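Local coordinates for protein subtilase cytotoxin subunit A (Escherichia coli, PDB 2IY9) that cleaves the endoplasmic reticulum chaperone BiP of host cells as the subtilisin-like serine protease subunit of the AB5 subtilase cytotoxin, provoking ER stress and cell death, at residues S113-I118 / E131-N136. Residues are numbered along the deposited sequence; the frame is centred on the assembly and turned at random.
Sequences SSRRVI and ESIMSN
Arg115 reaches from its strand to the last turn of helix 125-134, where its guanidinium group meets Ser132 at an edge and Ile133 over a face. Its aliphatic chain runs extended from CG to NE, which carries the charged end across to a helix whose nearest CA, that of Ser132, lies 9.5 Å from the CA of Arg115. There NH1 donates a hydrogen bond of 3.0 Å to Ser132 OG. The bond is fairly straight, with an N-H...O angle of 155°, and the hydroxyl oxygen lies close to the guanidinium plane. A chi1 of 172° sets this OG beside the carbonyl carbon of Ser132, where NH1 reaches it. Ile133 makes a different kind of contact: its CG1 lies over one face near the rim, 3.3 Å from Arg115 NE. The isoleucine crosses the arginine at a slant, with CD1 3.7 Å from Arg115 NE and also touching CD.

The second terminal nitrogen works through an ordered water in the guanidinium plane. This water accepts from Arg115 NH2 at 2.9 Å and from Asn136 ND2 at 2.8 Å, and donates to the carbonyl of Ser132, thereby linking the arginine to the backbone at the helix end and to Asn136 just beyond it. Glu144 forms a salt bridge with NE and probably offsets the buried charge, and Phe69 adds a cation-pi contact. NE, NH1 and NH2 thus each have a polar partner, an arrangement that should restrict rotation of the group. The contact joins strand 111-116 of the parallel sheet to the helix that follows it, part of the alpha/beta core of the subtilisin-like fold.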
# COMPACT_ATOMS: atom_id res chain seq x y z
N SER A 113 11.75 -4.17 1.92
CA SER A 113 12.07 -5.46 1.31
C SER A 113 11.42 -5.49 -0.07
O SER A 113 10.19 -5.56 -0.19
CB SER A 113 11.55 -6.61 2.17
OG SER A 113 11.81 -7.86 1.55
N SER A 114 12.26 -5.44 -1.10
CA SER A 114 11.79 -5.40 -2.47
C SER A 114 11.54 -6.81 -3.00
O SER A 114 12.42 -7.69 -2.92
CB SER A 114 12.77 -4.67 -3.37
OG SER A 114 12.27 -4.62 -4.69
N ARG A 115 10.34 -7.03 -3.52
CA ARG A 115 10.01 -8.31 -4.10
C ARG A 115 9.55 -8.05 -5.52
O ARG A 115 8.41 -7.61 -5.77
CB ARG A 115 8.95 -9.03 -3.25
CG ARG A 115 9.48 -9.40 -1.86
CD ARG A 115 8.45 -10.02 -0.94
NE ARG A 115 9.09 -10.46 0.30
CZ ARG A 115 9.61 -11.67 0.49
NH1 ARG A 115 9.55 -12.58 -0.48
NH2 ARG A 115 10.20 -11.96 1.64
N ARG A 116 10.46 -8.28 -6.46
CA ARG A 116 10.18 -7.93 -7.85
C ARG A 116 9.32 -9.00 -8.51
O ARG A 116 9.72 -10.16 -8.57
CB ARG A 116 11.45 -7.66 -8.65
CG ARG A 116 11.12 -7.17 -10.07
CD ARG A 116 12.33 -6.99 -10.99
NE ARG A 116 11.87 -7.18 -12.37
CZ ARG A 116 12.64 -7.53 -13.41
NH1 ARG A 116 13.95 -7.71 -13.29
NH2 ARG A 116 12.07 -7.70 -14.59
N VAL A 117 8.15 -8.60 -9.01
CA VAL A 117 7.20 -9.56 -9.61
C VAL A 117 6.83 -9.26 -11.08
O VAL A 117 6.18 -10.09 -11.74
CB VAL A 117 5.90 -9.69 -8.77
CG1 VAL A 117 6.21 -10.26 -7.40
CG2 VAL A 117 5.19 -8.34 -8.64
N ILE A 118 7.23 -8.08 -11.54
CA ILE A 118 6.99 -7.58 -12.90
C ILE A 118 8.21 -6.74 -13.34
O ILE A 118 8.99 -6.31 -12.50
CB ILE A 118 5.67 -6.74 -13.01
CG1 ILE A 118 5.70 -5.52 -12.08
CG2 ILE A 118 4.43 -7.62 -12.78
CD1 ILE A 118 4.45 -4.62 -12.15
N GLU A 131 3.69 -15.90 -0.78
CA GLU A 131 4.00 -17.22 -0.20
C GLU A 131 5.39 -17.24 0.43
O GLU A 131 5.61 -17.90 1.44
CB GLU A 131 3.93 -18.33 -1.25
CG GLU A 131 2.54 -18.69 -1.75
CD GLU A 131 2.58 -19.61 -2.97
OE1 GLU A 131 3.67 -19.83 -3.54
OE2 GLU A 131 1.51 -20.12 -3.36
N SER A 132 6.33 -16.53 -0.19
CA SER A 132 7.71 -16.45 0.30
C SER A 132 7.79 -15.75 1.66
O SER A 132 8.49 -16.21 2.57
CB SER A 132 8.62 -15.79 -0.74
OG SER A 132 9.91 -15.56 -0.20
N ILE A 133 7.03 -14.66 1.82
CA ILE A 133 6.90 -14.02 3.13
C ILE A 133 6.28 -14.98 4.15
O ILE A 133 6.79 -15.16 5.26
CB ILE A 133 6.02 -12.75 3.08
CG1 ILE A 133 6.60 -11.73 2.09
CG2 ILE A 133 5.91 -12.13 4.49
CD1 ILE A 133 5.64 -10.58 1.74
N MET A 134 5.18 -15.60 3.74
CA MET A 134 4.36 -16.39 4.66
C MET A 134 5.08 -17.59 5.25
O MET A 134 4.81 -17.95 6.40
CB MET A 134 3.06 -16.81 3.98
CG MET A 134 2.13 -15.63 3.70
SD MET A 134 0.64 -16.13 2.82
CE MET A 134 -0.33 -16.85 4.14
N SER A 135 5.99 -18.19 4.48
CA SER A 135 6.72 -19.37 4.93
C SER A 135 8.06 -19.07 5.62
O SER A 135 8.77 -19.99 6.04
CB SER A 135 6.96 -20.32 3.75
OG SER A 135 7.89 -19.77 2.85
N ASN A 136 8.40 -17.79 5.73
CA ASN A 136 9.66 -17.37 6.33
C ASN A 136 9.49 -17.12 7.83
O ASN A 136 9.04 -16.05 8.22
CB ASN A 136 10.19 -16.11 5.60
CG ASN A 136 11.61 -15.71 6.03
OD1 ASN A 136 12.12 -16.11 7.09
ND2 ASN A 136 12.26 -14.92 5.18
O HOH W 1 11.04 -14.51 2.74